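Local coordinates for protein 16S rRNA aminocarboxypropyltransferase (Vulcanisaeta distributa, PDB 5APG) that probably transfers the aminocarboxypropyl group of S-adenosylmethionine to an N1-methylpseudouridine of 16S rRNA, completing its hypermodification, at residues A[3-8]-A[66-71]; A[42-47]-A[88-93]; A[53-58]-A[120-125]; A[107-112]-A[176-181]. All coordinates share one frame; numbering follows the deposited sequence.

In the fold
Contacts 1, 2 and 4 surround one bound cofactor analogue, a selenium counterpart of S-adenosylmethionine. Contacts 1 and 2, centres about 10 Å apart, belong to a single parallel sheet: strand 66-70 of the first lies beside strand 43-45 of the second, with Ser-67 N 2.7 Å from Ile-43 O. Contact 1 meets the ribose and contact 2 the adenine, while segment 107-112 of contact 4 holds the amino end of the adenine and the ligand carboxylate. Tyr-108 OH of contact 4 is hydrogen-bonded to Pro-47 O of contact 2. Contact 3 stands farther back, about 21 Å from contact 4 between centres, with the side chain of Leu-53 about 8 Å from the ligand.

Contact 1: residues A[3-8]-A[66-71]; sequences PRVFIY and LSLIDC. With EEM ([(3S)-3-amino-4-hydroxy-4-oxo-butyl]-[[(2S,3S,4R,5R)-5-(6-aminopurin-9-yl)-3,4-dihydroxy-oxolan-2-yl]methyl]-methyl-selanium), chain D.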
# COMPACT_ATOMS: atom_id res chain seq x y z
N PRO A 3 1.90 -5.82 -13.01
CA PRO A 3 0.64 -5.17 -13.41
C PRO A 3 0.86 -3.68 -13.60
O PRO A 3 1.84 -3.14 -13.09
CB PRO A 3 -0.30 -5.45 -12.23
CG PRO A 3 0.60 -5.81 -11.09
CD PRO A 3 1.80 -6.46 -11.69
N ARG A 4 -0.04 -3.03 -14.33
CA ARG A 4 0.04 -1.59 -14.51
C ARG A 4 -0.33 -0.88 -13.22
O ARG A 4 -1.39 -1.13 -12.65
CB ARG A 4 -0.86 -1.15 -15.66
CG ARG A 4 -0.44 -1.70 -17.02
CD ARG A 4 0.78 -0.97 -17.54
NE ARG A 4 0.47 0.42 -17.88
CZ ARG A 4 -0.06 0.80 -19.04
NH1 ARG A 4 -0.33 -0.10 -19.98
NH2 ARG A 4 -0.32 2.08 -19.27
N VAL A 5 0.56 -0.01 -12.75
CA VAL A 5 0.33 0.74 -11.52
C VAL A 5 0.10 2.22 -11.84
O VAL A 5 0.87 2.83 -12.58
CB VAL A 5 1.51 0.59 -10.53
CG1 VAL A 5 1.22 1.34 -9.24
CG2 VAL A 5 1.79 -0.88 -10.26
N PHE A 6 -0.96 2.78 -11.28
CA PHE A 6 -1.31 4.17 -11.52
C PHE A 6 -1.38 4.93 -10.20
O PHE A 6 -1.98 4.46 -9.23
CB PHE A 6 -2.65 4.28 -12.25
CG PHE A 6 -2.67 3.58 -13.58
CD1 PHE A 6 -2.99 2.24 -13.66
CD2 PHE A 6 -2.37 4.27 -14.74
CE1 PHE A 6 -3.01 1.59 -14.89
CE2 PHE A 6 -2.39 3.63 -15.97
CZ PHE A 6 -2.71 2.29 -16.04
N ILE A 7 -0.77 6.11 -10.16
CA ILE A 7 -0.71 6.90 -8.94
C ILE A 7 -1.21 8.32 -9.16
O ILE A 7 -0.75 9.02 -10.06
CB ILE A 7 0.73 6.97 -8.38
CG1 ILE A 7 1.25 5.57 -8.05
CG2 ILE A 7 0.78 7.85 -7.13
CD1 ILE A 7 2.72 5.55 -7.63
N TYR A 8 -2.16 8.75 -8.34
CA TYR A 8 -2.47 10.16 -8.25
C TYR A 8 -1.73 10.73 -7.06
O TYR A 8 -1.88 10.25 -5.93
CB TYR A 8 -3.97 10.42 -8.11
CG TYR A 8 -4.26 11.87 -7.81
CD1 TYR A 8 -4.05 12.85 -8.76
CD2 TYR A 8 -4.71 12.26 -6.55
CE1 TYR A 8 -4.29 14.19 -8.48
CE2 TYR A 8 -4.96 13.59 -6.26
CZ TYR A 8 -4.74 14.55 -7.23
OH TYR A 8 -4.99 15.87 -6.95
N LEU A 66 -3.61 -1.46 -10.93
CA LEU A 66 -3.50 -1.16 -9.50
C LEU A 66 -3.35 0.34 -9.30
O LEU A 66 -2.43 0.95 -9.85
CB LEU A 66 -2.32 -1.90 -8.87
CG LEU A 66 -2.05 -1.66 -7.38
CD1 LEU A 66 -3.16 -2.24 -6.53
CD2 LEU A 66 -0.70 -2.23 -6.96
N SER A 67 -4.25 0.93 -8.52
CA SER A 67 -4.25 2.38 -8.32
C SER A 67 -3.85 2.74 -6.89
O SER A 67 -4.09 1.97 -5.96
CB SER A 67 -5.63 2.96 -8.63
OG SER A 67 -5.99 2.75 -9.98
N LEU A 68 -3.24 3.91 -6.73
CA LEU A 68 -2.93 4.45 -5.41
C LEU A 68 -3.03 5.96 -5.41
O LEU A 68 -2.82 6.62 -6.43
CB LEU A 68 -1.51 4.06 -4.96
CG LEU A 68 -1.09 2.62 -4.68
CD1 LEU A 68 -0.70 1.89 -5.96
CD2 LEU A 68 0.06 2.62 -3.68
N ILE A 69 -3.35 6.52 -4.25
CA ILE A 69 -3.24 7.95 -4.03
C ILE A 69 -2.03 8.20 -3.15
O ILE A 69 -1.93 7.64 -2.05
CB ILE A 69 -4.51 8.54 -3.38
CG1 ILE A 69 -5.70 8.41 -4.33
CG2 ILE A 69 -4.28 10.00 -3.02
CD1 ILE A 69 -7.05 8.66 -3.66
N ASP A 70 -1.09 9.01 -3.63
CA ASP A 70 0.06 9.39 -2.82
C ASP A 70 -0.17 10.77 -2.21
O ASP A 70 -0.36 11.76 -2.92
CB ASP A 70 1.34 9.39 -3.66
CG ASP A 70 2.56 9.84 -2.87
OD1 ASP A 70 3.16 9.01 -2.18
OD2 ASP A 70 2.91 11.04 -2.95
N CYS A 71 -0.17 10.82 -0.88
CA CYS A 71 -0.39 12.07 -0.16
C CYS A 71 0.32 11.97 1.18
O CYS A 71 0.92 10.95 1.47
CB CYS A 71 -1.88 12.34 0.03
SG CYS A 71 -2.74 11.06 0.99
C2 EEM D . -3.25 0.37 2.14
N3 EEM D . -2.52 1.23 1.50
C4 EEM D . -1.42 1.70 2.05
C1' EEM D . -0.39 3.23 0.33
C2' EEM D . -1.59 4.21 0.27
C3' EEM D . -1.03 5.39 0.75
C4' EEM D . 0.25 5.48 0.37
C5' EEM D . 1.17 6.04 1.39
O EEM D . 6.14 7.10 0.39
C EEM D . 6.15 8.24 0.76
OXT EEM D . 6.90 9.05 0.25
CA EEM D . 5.19 8.70 1.83
N EEM D . 5.56 10.04 2.21
CB EEM D . 3.80 8.63 1.22
CG EEM D . 2.67 8.72 2.22
SE EEM D . 0.99 7.99 1.45
CE EEM D . -0.50 8.33 2.63
O4' EEM D . 0.67 3.93 0.29
O3' EEM D . -1.88 6.57 0.47
O2' EEM D . -1.80 4.35 -1.14
N9 EEM D . -0.48 2.58 1.66
C8 EEM D . 0.38 2.66 2.66
N7 EEM D . 0.03 1.89 3.66
C5 EEM D . -1.10 1.26 3.32
N1 EEM D . -3.00 -0.09 3.35
C6 EEM D . -1.94 0.32 3.99
N6 EEM D . -1.65 -0.13 5.29
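Strands 5-8 and 66-70 run parallel from Val-5 and Leu-66 to Tyr-8 and Ile-69, tied by five backbone hydrogen bonds, the first from Leu-66 N to Arg-4 O (2.8 Å) and the last from Asp-70 N to Tyr-8 O (2.7 Å). Val-5, Ile-7, Leu-66 and Leu-68 share one face, where branched aliphatic residues suit burial. Val-5 holds CG1 anti to the backbone N (chi1 -178°), which sends this methyl obliquely across to Leu-68 CD1 of the neighbouring strand, 3.8 Å away. Ile-7 uses its CG2 branch, crossing to Asp-70 CB at 3.8 Å. Helix 112-122 packs on this face through Val-116 and Ala-119, as part of the SPOUT fold in which a central parallel sheet is layered with helices. On the other face the Tyr-8 ring turns an edge to Ile-69, Tyr-8 CD2 lying 4.2 Å from Ile-69 CG2. Ser-67 is small enough for its buried place, and its hydroxyl is hydrogen-bonded to Ser-42, just ahead of neighbouring strand 43-45. At the strand's C-terminal end Ile-69 O receives O3' of the ligand ribose at 2.7 Å, with a weak second bond from O2'. Asp-70 is buried but well paired: OD1 is hydrogen-bonded to Thr-112, while OD2 meets Arg-9 in a salt bridge and Asn-18 by a hydrogen bond. Leu-68 CD2 approaches ligand O2' to 3.6 Å.

Contact 2: residues A[42-47]-A[88-93]; sequences SIILDP and FIRRRL. With EEM ([(3S)-3-amino-4-hydroxy-4-oxo-butyl]-[[(2S,3S,4R,5R)-5-(6-aminopurin-9-yl)-3,4-dihydroxy-oxolan-2-yl]methyl]-methyl-selanium), chain D.
The Phe-88 ring carries Ile-44 CD1 over the middle of one face, a CH-pi contact 4.0 Å from the ring centroid, and meets Ser-42 OG at its edge, 3.4 Å from Phe-88 CD1. The guanidinium of Arg-90 presents its NE and NH2 edge to Asp-46, and Ile-89 CG2 sits over the rim of one face of the Arg-91 guanidinium. These groups flank strands 43-45 and 89-91, parallel neighbours at one border of the SPOUT sheet, whose C-terminal ends open on the cofactor pocket. Four backbone hydrogen bonds join them: Ile-89 N to Ser-42 O, Ile-44 N to Ile-89 O, Arg-91 N to Ile-44 O and Asp-46 N to Arg-91 O.

The bend of Arg-90 at chi3 (69°) turns NE and NH2 together toward Asp-46, where they grip a single oxygen, OD2, at 2.9 Å and 2.7 Å. The carboxylate and guanidinium planes lie 20° apart; NH2 comes to the syn side and NE to the anti side, both somewhat out of the carboxylate plane. This double hold, with OD1 hydrogen-bonded to Thr-48, should fix the carboxylate's rotation. Arg-90 CG lies 3.6 Å from Ile-44 CG2: a long chain with a charged end suits a place that offers Ile-44 along its stem and Asp-46 beyond. On the other face Ile-43 CD1 packs on Ile-89 CG2 at 3.6 Å. The Ser-42 hydroxyl is satisfied by Pro-39 O and Ser-67. Leu-45 CB and Pro-47 line the adenine, and Leu-93 N gives its hydrogen to ligand N1 at 3.1 Å with an N-H...N angle of 167°.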
# COMPACT_ATOMS: atom_id res chain seq x y z
N SER A 42 -10.27 -0.82 -11.13
CA SER A 42 -8.96 -1.28 -10.66
C SER A 42 -9.01 -1.53 -9.16
O SER A 42 -9.92 -1.05 -8.47
CB SER A 42 -7.87 -0.25 -10.98
OG SER A 42 -8.13 1.00 -10.37
N ILE A 43 -8.04 -2.29 -8.66
CA ILE A 43 -7.77 -2.31 -7.23
C ILE A 43 -7.21 -0.95 -6.83
O ILE A 43 -6.25 -0.47 -7.45
CB ILE A 43 -6.74 -3.40 -6.84
CG1 ILE A 43 -7.22 -4.79 -7.26
CG2 ILE A 43 -6.44 -3.35 -5.34
CD1 ILE A 43 -8.44 -5.26 -6.49
N ILE A 44 -7.78 -0.32 -5.81
CA ILE A 44 -7.12 0.85 -5.24
C ILE A 44 -6.73 0.54 -3.80
O ILE A 44 -7.53 0.06 -3.00
CB ILE A 44 -7.99 2.15 -5.31
CG1 ILE A 44 -7.12 3.38 -5.03
CG2 ILE A 44 -9.18 2.11 -4.33
CD1 ILE A 44 -7.82 4.71 -5.26
N LEU A 45 -5.46 0.78 -3.50
CA LEU A 45 -5.01 0.65 -2.12
C LEU A 45 -5.66 1.78 -1.33
O LEU A 45 -5.73 2.92 -1.80
CB LEU A 45 -3.49 0.69 -2.02
CG LEU A 45 -2.75 -0.47 -2.70
CD1 LEU A 45 -1.27 -0.43 -2.36
CD2 LEU A 45 -3.35 -1.81 -2.32
N ASP A 46 -6.15 1.45 -0.15
CA ASP A 46 -6.87 2.41 0.66
C ASP A 46 -6.75 1.98 2.11
O ASP A 46 -7.39 1.01 2.52
CB ASP A 46 -8.34 2.49 0.23
CG ASP A 46 -9.13 3.56 0.98
OD1 ASP A 46 -8.71 3.99 2.08
OD2 ASP A 46 -10.19 3.96 0.47
N PRO A 47 -5.91 2.68 2.89
CA PRO A 47 -5.68 2.31 4.29
C PRO A 47 -6.88 2.58 5.20
O PRO A 47 -6.86 2.14 6.34
CB PRO A 47 -4.49 3.19 4.68
CG PRO A 47 -4.65 4.42 3.84
CD PRO A 47 -5.18 3.91 2.51
N PHE A 88 -13.80 2.15 -7.59
CA PHE A 88 -12.71 1.20 -7.43
C PHE A 88 -13.07 -0.03 -6.60
O PHE A 88 -14.12 -0.08 -5.96
CB PHE A 88 -11.52 1.87 -6.75
CG PHE A 88 -11.04 3.12 -7.43
CD1 PHE A 88 -10.18 3.05 -8.51
CD2 PHE A 88 -11.44 4.37 -6.98
CE1 PHE A 88 -9.73 4.19 -9.14
CE2 PHE A 88 -11.00 5.52 -7.60
CZ PHE A 88 -10.14 5.43 -8.68
N ILE A 89 -12.17 -1.01 -6.61
CA ILE A 89 -12.20 -2.09 -5.64
C ILE A 89 -11.22 -1.73 -4.52
O ILE A 89 -10.00 -1.90 -4.66
CB ILE A 89 -11.83 -3.45 -6.28
CG1 ILE A 89 -12.87 -3.81 -7.34
CG2 ILE A 89 -11.78 -4.54 -5.22
CD1 ILE A 89 -12.42 -4.89 -8.30
N ARG A 90 -11.76 -1.22 -3.42
CA ARG A 90 -10.96 -0.63 -2.35
C ARG A 90 -10.47 -1.69 -1.38
O ARG A 90 -11.26 -2.44 -0.81
CB ARG A 90 -11.77 0.43 -1.61
CG ARG A 90 -12.29 1.55 -2.51
CD ARG A 90 -13.31 2.43 -1.78
NE ARG A 90 -12.69 3.23 -0.72
CZ ARG A 90 -13.35 4.13 0.01
NH1 ARG A 90 -14.65 4.33 -0.20
NH2 ARG A 90 -12.72 4.82 0.95
N ARG A 91 -9.15 -1.75 -1.19
CA ARG A 91 -8.55 -2.74 -0.30
C ARG A 91 -7.44 -2.13 0.56
O ARG A 91 -6.58 -1.41 0.05
CB ARG A 91 -7.97 -3.90 -1.12
CG ARG A 91 -9.00 -4.73 -1.89
CD ARG A 91 -9.96 -5.47 -0.93
NE ARG A 91 -10.88 -6.35 -1.65
CZ ARG A 91 -12.09 -5.98 -2.08
NH1 ARG A 91 -12.53 -4.74 -1.87
NH2 ARG A 91 -12.85 -6.86 -2.72
N ARG A 92 -7.47 -2.41 1.85
CA ARG A 92 -6.32 -2.08 2.69
C ARG A 92 -5.30 -3.19 2.54
O ARG A 92 -5.62 -4.27 2.05
CB ARG A 92 -6.72 -1.91 4.17
CG ARG A 92 -7.20 -3.20 4.86
CD ARG A 92 -7.27 -2.99 6.38
NE ARG A 92 -7.78 -4.15 7.12
CZ ARG A 92 -7.03 -5.16 7.55
NH1 ARG A 92 -5.72 -5.17 7.30
NH2 ARG A 92 -7.58 -6.16 8.22
N LEU A 93 -4.07 -2.92 2.94
CA LEU A 93 -3.09 -3.98 3.00
C LEU A 93 -3.27 -4.72 4.32
O LEU A 93 -3.64 -4.12 5.32
CB LEU A 93 -1.66 -3.44 2.89
CG LEU A 93 -1.27 -2.94 1.50
CD1 LEU A 93 0.04 -2.20 1.59
CD2 LEU A 93 -1.16 -4.11 0.52
C2 EEM D . -3.25 0.37 2.14
N3 EEM D . -2.52 1.23 1.50
C4 EEM D . -1.42 1.70 2.05
C1' EEM D . -0.39 3.23 0.33
C2' EEM D . -1.59 4.21 0.27
C3' EEM D . -1.03 5.39 0.75
C4' EEM D . 0.25 5.48 0.37
C5' EEM D . 1.17 6.04 1.39
O EEM D . 6.14 7.10 0.39
C EEM D . 6.15 8.24 0.76
OXT EEM D . 6.90 9.05 0.25
CA EEM D . 5.19 8.70 1.83
N EEM D . 5.56 10.04 2.21
CB EEM D . 3.80 8.63 1.22
CG EEM D . 2.67 8.72 2.22
SE EEM D . 0.99 7.99 1.45
CE EEM D . -0.50 8.33 2.63
O4' EEM D . 0.67 3.93 0.29
O3' EEM D . -1.88 6.57 0.47
O2' EEM D . -1.80 4.35 -1.14
N9 EEM D . -0.48 2.58 1.66
C8 EEM D . 0.38 2.66 2.66
N7 EEM D . 0.03 1.89 3.66
C5 EEM D . -1.10 1.26 3.32
N1 EEM D . -3.00 -0.09 3.35
C6 EEM D . -1.94 0.32 3.99
N6 EEM D . -1.65 -0.13 5.29

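Contact 3: residues A[53-58]-A[120-125]; sequences LTPSDR and LYIMGF
Arg-58 reaches across to Met-123 and Phe-125 at the end of helix 112-122, which closes in a Schellman motif: Phe-125 N bonds to Leu-120 O and Gly-124 N to Tyr-121 O. Gly-124 is its C-prime residue with positive phi; a side chain there would jam against the preceding carbonyl and run into Arg-58 NH1.

Among the polar interactions, Arg-58 NH1 donates to Met-123 O at 2.9 Å, with an N-H...O angle of 157°, meeting a lone pair in the carbonyl plane. The helix dipole is likely to welcome positive charge at this C-terminus. NH2 extends the hold through a water, which lies 3.0 Å from Arg-58 NH2 and donates to Gly-124 O, and NE makes a salt bridge with Glu-62.

The second kind is stacking. With CG anti to the backbone N (chi1 177°) and the chain extended to NE, the guanidinium is carried flat over one face of Phe-125, planes 10° apart and centres 4.0 Å apart, an off-centre cation-pi pair. An alanine here is likely to leave Met-123 O without this donor, Glu-62 without its charged mate and that face of Phe-125 stripped of its cover.

In the apolar packing the side chains of Leu-53 and Met-123 cross at about a right angle, Leu-53 CD2 4.1 Å from Met-123 CG, and Pro-55 CD rests on Ile-122 CG2.

Carbonyl oxygens make the last kind. The selenium of Met-123, a selenomethionine, settles 3.8 Å from Asp-57 O. The flat Pro-55 ring lies against Ile-122 O through CB and CG, and Pro-55 CA adds a CA-H...O contact of 3.4 Å to Ile-122 O.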
# COMPACT_ATOMS: atom_id res chain seq x y z
N LEU A 53 -6.47 -6.75 1.12
CA LEU A 53 -6.05 -7.33 -0.14
C LEU A 53 -5.73 -8.81 0.02
O LEU A 53 -5.14 -9.21 1.02
CB LEU A 53 -4.81 -6.59 -0.66
CG LEU A 53 -4.37 -6.86 -2.10
CD1 LEU A 53 -5.25 -6.07 -3.08
CD2 LEU A 53 -2.89 -6.51 -2.28
N THR A 54 -6.14 -9.62 -0.95
CA THR A 54 -5.86 -11.06 -0.93
C THR A 54 -5.25 -11.49 -2.27
O THR A 54 -5.35 -10.75 -3.25
CB THR A 54 -7.15 -11.88 -0.66
OG1 THR A 54 -8.15 -11.55 -1.63
CG2 THR A 54 -7.68 -11.59 0.74
N PRO A 55 -4.60 -12.67 -2.31
CA PRO A 55 -3.97 -13.13 -3.56
C PRO A 55 -4.92 -13.14 -4.76
O PRO A 55 -4.49 -12.84 -5.87
CB PRO A 55 -3.52 -14.55 -3.21
CG PRO A 55 -3.25 -14.50 -1.76
CD PRO A 55 -4.28 -13.57 -1.19
N SER A 56 -6.19 -13.47 -4.54
CA SER A 56 -7.13 -13.60 -5.65
C SER A 56 -7.45 -12.25 -6.30
O SER A 56 -8.01 -12.21 -7.39
CB SER A 56 -8.42 -14.28 -5.19
OG SER A 56 -8.96 -13.64 -4.04
N ASP A 57 -7.08 -11.15 -5.65
CA ASP A 57 -7.20 -9.82 -6.26
C ASP A 57 -6.25 -9.64 -7.45
O ASP A 57 -6.37 -8.67 -8.21
CB ASP A 57 -6.95 -8.72 -5.23
CG ASP A 57 -8.04 -8.66 -4.16
OD1 ASP A 57 -9.21 -8.96 -4.48
OD2 ASP A 57 -7.72 -8.33 -2.99
N ARG A 58 -5.30 -10.56 -7.60
CA ARG A 58 -4.39 -10.56 -8.75
C ARG A 58 -5.13 -10.44 -10.09
O ARG A 58 -4.69 -9.72 -10.99
CB ARG A 58 -3.55 -11.84 -8.76
CG ARG A 58 -2.63 -11.97 -9.97
CD ARG A 58 -2.00 -13.36 -10.03
NE ARG A 58 -1.15 -13.52 -11.21
CZ ARG A 58 0.17 -13.43 -11.20
NH1 ARG A 58 0.81 -13.18 -10.06
NH2 ARG A 58 0.86 -13.59 -12.32
N LEU A 120 2.05 -6.19 -4.60
CA LEU A 120 2.63 -7.07 -5.61
C LEU A 120 2.95 -8.45 -5.05
O LEU A 120 2.60 -9.48 -5.65
CB LEU A 120 3.90 -6.44 -6.20
CG LEU A 120 3.72 -5.21 -7.10
CD1 LEU A 120 5.07 -4.62 -7.49
CD2 LEU A 120 2.91 -5.57 -8.33
N TYR A 121 3.63 -8.48 -3.92
CA TYR A 121 4.03 -9.73 -3.28
C TYR A 121 2.80 -10.61 -2.99
O TYR A 121 2.76 -11.79 -3.34
CB TYR A 121 4.81 -9.46 -2.00
CG TYR A 121 5.52 -10.67 -1.44
CD1 TYR A 121 4.83 -11.65 -0.73
CD2 TYR A 121 6.89 -10.84 -1.63
CE1 TYR A 121 5.49 -12.76 -0.21
CE2 TYR A 121 7.55 -11.95 -1.12
CZ TYR A 121 6.85 -12.90 -0.42
OH TYR A 121 7.50 -14.00 0.09
N ILE A 122 1.80 -10.01 -2.35
CA ILE A 122 0.59 -10.73 -1.95
C ILE A 122 -0.13 -11.31 -3.16
O ILE A 122 -0.70 -12.40 -3.10
CB ILE A 122 -0.35 -9.81 -1.14
CG1 ILE A 122 0.24 -9.55 0.25
CG2 ILE A 122 -1.75 -10.41 -1.00
CD1 ILE A 122 -0.23 -8.25 0.87
N MSE A 123 -0.09 -10.59 -4.28
CA MSE A 123 -0.78 -11.03 -5.48
C MSE A 123 0.09 -11.92 -6.37
O MSE A 123 -0.28 -12.21 -7.51
CB MSE A 123 -1.29 -9.81 -6.25
CG MSE A 123 -2.34 -9.02 -5.47
SE MSE A 123 -3.19 -7.62 -6.52
CE MSE A 123 -1.64 -6.51 -6.89
N GLY A 124 1.23 -12.35 -5.86
CA GLY A 124 2.05 -13.32 -6.56
C GLY A 124 3.13 -12.74 -7.45
O GLY A 124 3.80 -13.48 -8.18
N PHE A 125 3.31 -11.43 -7.41
CA PHE A 125 4.38 -10.79 -8.18
C PHE A 125 5.59 -10.55 -7.29
O PHE A 125 6.01 -9.41 -7.09
CB PHE A 125 3.89 -9.48 -8.80
CG PHE A 125 2.68 -9.63 -9.68
CD1 PHE A 125 2.81 -10.02 -11.00
CD2 PHE A 125 1.41 -9.38 -9.18
CE1 PHE A 125 1.70 -10.16 -11.81
CE2 PHE A 125 0.29 -9.51 -9.99
CZ PHE A 125 0.44 -9.91 -11.30
O HOH W 1 3.64 -13.81 -11.32

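Contact 4: residues A[107-112]-A[176-181]; sequences PYILST and QLMRVL. With EEM ([(3S)-3-amino-4-hydroxy-4-oxo-butyl]-[[(2S,3S,4R,5R)-5-(6-aminopurin-9-yl)-3,4-dihydroxy-oxolan-2-yl]methyl]-methyl-selanium), chain D.
Met-178 and the ligand meet the Tyr-108 ring on different sides: the selenium of this selenomethionine lies at the edge, 4.1 Å from CE2, in a Met-aromatic contact, while ligand N6 sits over one face toward the rim, 3.2 Å from CE1. The tyrosine backbone is also unusual, with phi at +75°, and its carbonyl O accepts from the same N6 at 2.9 Å. Its hydroxyl is hydrogen-bonded to Pro-47 O. A leucine in its place would probably leave Pro-47 O without that mate and the adenine amino group without a flat ring beneath it.

Segment 107-112 of this SPOUT protein ends the loop that runs past the cofactor into helix 112-122, and helix 170-182 packs behind it. Ser-111 caps the first turn of the former, a place suited to a short hydroxyl side chain, and Thr-112 N donates to ligand O at 2.9 Å, so the carboxylate sits at a helix N-terminus whose dipole would be expected to stabilise it.

Against helix 170-182 the loop packs mainly through apolar side chains. Leu-177 CD1 touches both Tyr-108 CB, 3.9 Å away, and Pro-107 CG. Ile-109 places CG2 anti to the backbone N, where it meets Leu-181 CD1 tip to tip at a tight 3.5 Å. The CG1 branch of Ile-109 ends at CD1, 3.9 Å from Met-178 CG. Trp-73 of helix 73-83 also touches Ile-109 and Leu-181.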
# COMPACT_ATOMS: atom_id res chain seq x y z
N PRO A 107 3.80 -0.74 12.85
CA PRO A 107 2.79 -1.44 12.05
C PRO A 107 1.94 -0.55 11.14
O PRO A 107 1.66 0.60 11.48
CB PRO A 107 1.90 -2.09 13.12
CG PRO A 107 2.01 -1.18 14.29
CD PRO A 107 3.44 -0.72 14.28
N TYR A 108 1.58 -1.11 9.99
CA TYR A 108 0.51 -0.62 9.11
C TYR A 108 0.84 0.63 8.29
O TYR A 108 0.44 0.72 7.12
CB TYR A 108 -0.76 -0.34 9.92
CG TYR A 108 -2.01 -0.27 9.07
CD1 TYR A 108 -2.44 -1.37 8.34
CD2 TYR A 108 -2.76 0.90 8.99
CE1 TYR A 108 -3.58 -1.31 7.56
CE2 TYR A 108 -3.91 0.97 8.21
CZ TYR A 108 -4.31 -0.14 7.50
OH TYR A 108 -5.44 -0.09 6.72
N ILE A 109 1.53 1.59 8.88
CA ILE A 109 1.78 2.86 8.21
C ILE A 109 2.99 2.75 7.28
O ILE A 109 4.12 2.98 7.69
CB ILE A 109 2.00 4.00 9.23
CG1 ILE A 109 0.82 4.06 10.21
CG2 ILE A 109 2.20 5.33 8.52
CD1 ILE A 109 -0.53 4.25 9.55
N LEU A 110 2.74 2.39 6.02
CA LEU A 110 3.82 2.12 5.08
C LEU A 110 4.07 3.28 4.12
O LEU A 110 3.18 4.10 3.87
CB LEU A 110 3.50 0.86 4.26
CG LEU A 110 3.09 -0.38 5.06
CD1 LEU A 110 2.84 -1.56 4.12
CD2 LEU A 110 4.15 -0.73 6.10
N SER A 111 5.28 3.35 3.58
CA SER A 111 5.56 4.26 2.48
C SER A 111 4.82 3.77 1.24
O SER A 111 4.41 2.62 1.17
CB SER A 111 7.06 4.35 2.20
OG SER A 111 7.57 3.14 1.66
N THR A 112 4.65 4.66 0.27
CA THR A 112 3.96 4.29 -0.96
C THR A 112 4.68 3.13 -1.65
O THR A 112 4.04 2.19 -2.13
CB THR A 112 3.85 5.50 -1.91
OG1 THR A 112 3.04 6.51 -1.29
CG2 THR A 112 3.19 5.09 -3.23
N GLN A 176 -7.03 3.81 15.06
CA GLN A 176 -6.24 4.58 16.01
C GLN A 176 -4.83 4.88 15.51
O GLN A 176 -4.32 5.98 15.73
CB GLN A 176 -6.18 3.85 17.35
CG GLN A 176 -5.21 4.48 18.33
CD GLN A 176 -5.61 5.88 18.76
OE1 GLN A 176 -6.76 6.29 18.59
NE2 GLN A 176 -4.67 6.63 19.32
N LEU A 177 -4.19 3.91 14.86
CA LEU A 177 -2.85 4.13 14.31
C LEU A 177 -2.84 5.30 13.33
O LEU A 177 -1.87 6.06 13.26
CB LEU A 177 -2.32 2.88 13.62
CG LEU A 177 -2.10 1.63 14.48
CD1 LEU A 177 -1.57 0.50 13.61
CD2 LEU A 177 -1.15 1.94 15.63
N MSE A 178 -3.93 5.45 12.59
CA MSE A 178 -4.03 6.53 11.62
C MSE A 178 -4.48 7.83 12.27
O MSE A 178 -4.07 8.91 11.84
CB MSE A 178 -4.98 6.15 10.49
CG MSE A 178 -4.37 5.16 9.51
SE MSE A 178 -5.62 4.70 8.11
CE MSE A 178 -7.02 3.92 9.23
N ARG A 179 -5.32 7.72 13.29
CA ARG A 179 -5.77 8.89 14.04
C ARG A 179 -4.58 9.65 14.61
O ARG A 179 -4.57 10.88 14.65
CB ARG A 179 -6.73 8.47 15.16
CG ARG A 179 -7.70 9.56 15.60
CD ARG A 179 -9.04 8.97 16.01
NE ARG A 179 -8.88 7.81 16.87
CZ ARG A 179 -9.64 6.72 16.81
NH1 ARG A 179 -10.63 6.65 15.93
NH2 ARG A 179 -9.42 5.71 17.63
N VAL A 180 -3.57 8.90 15.04
CA VAL A 180 -2.33 9.47 15.57
C VAL A 180 -1.67 10.40 14.55
O VAL A 180 -1.20 11.49 14.90
CB VAL A 180 -1.33 8.36 15.97
CG1 VAL A 180 0.05 8.94 16.24
CG2 VAL A 180 -1.85 7.60 17.19
N LEU A 181 -1.65 9.97 13.30
CA LEU A 181 -1.01 10.75 12.24
C LEU A 181 -1.91 11.88 11.76
O LEU A 181 -1.43 12.95 11.38
CB LEU A 181 -0.65 9.84 11.07
CG LEU A 181 0.46 8.83 11.36
CD1 LEU A 181 0.59 7.89 10.20
CD2 LEU A 181 1.77 9.55 11.62
C2 EEM D . -3.25 0.37 2.14
N3 EEM D . -2.52 1.23 1.50
C4 EEM D . -1.42 1.70 2.05
C1' EEM D . -0.39 3.23 0.33
C2' EEM D . -1.59 4.21 0.27
C3' EEM D . -1.03 5.39 0.75
C4' EEM D . 0.25 5.48 0.37
C5' EEM D . 1.17 6.04 1.39
O EEM D . 6.14 7.10 0.39
C EEM D . 6.15 8.24 0.76
OXT EEM D . 6.90 9.05 0.25
CA EEM D . 5.19 8.70 1.83
N EEM D . 5.56 10.04 2.21
CB EEM D . 3.80 8.63 1.22
CG EEM D . 2.67 8.72 2.22
SE EEM D . 0.99 7.99 1.45
CE EEM D . -0.50 8.33 2.63
O4' EEM D . 0.67 3.93 0.29
O3' EEM D . -1.88 6.57 0.47
O2' EEM D . -1.80 4.35 -1.14
N9 EEM D . -0.48 2.58 1.66
C8 EEM D . 0.38 2.66 2.66
N7 EEM D . 0.03 1.89 3.66
C5 EEM D . -1.10 1.26 3.32
N1 EEM D . -3.00 -0.09 3.35
C6 EEM D . -1.94 0.32 3.99
N6 EEM D . -1.65 -0.13 5.29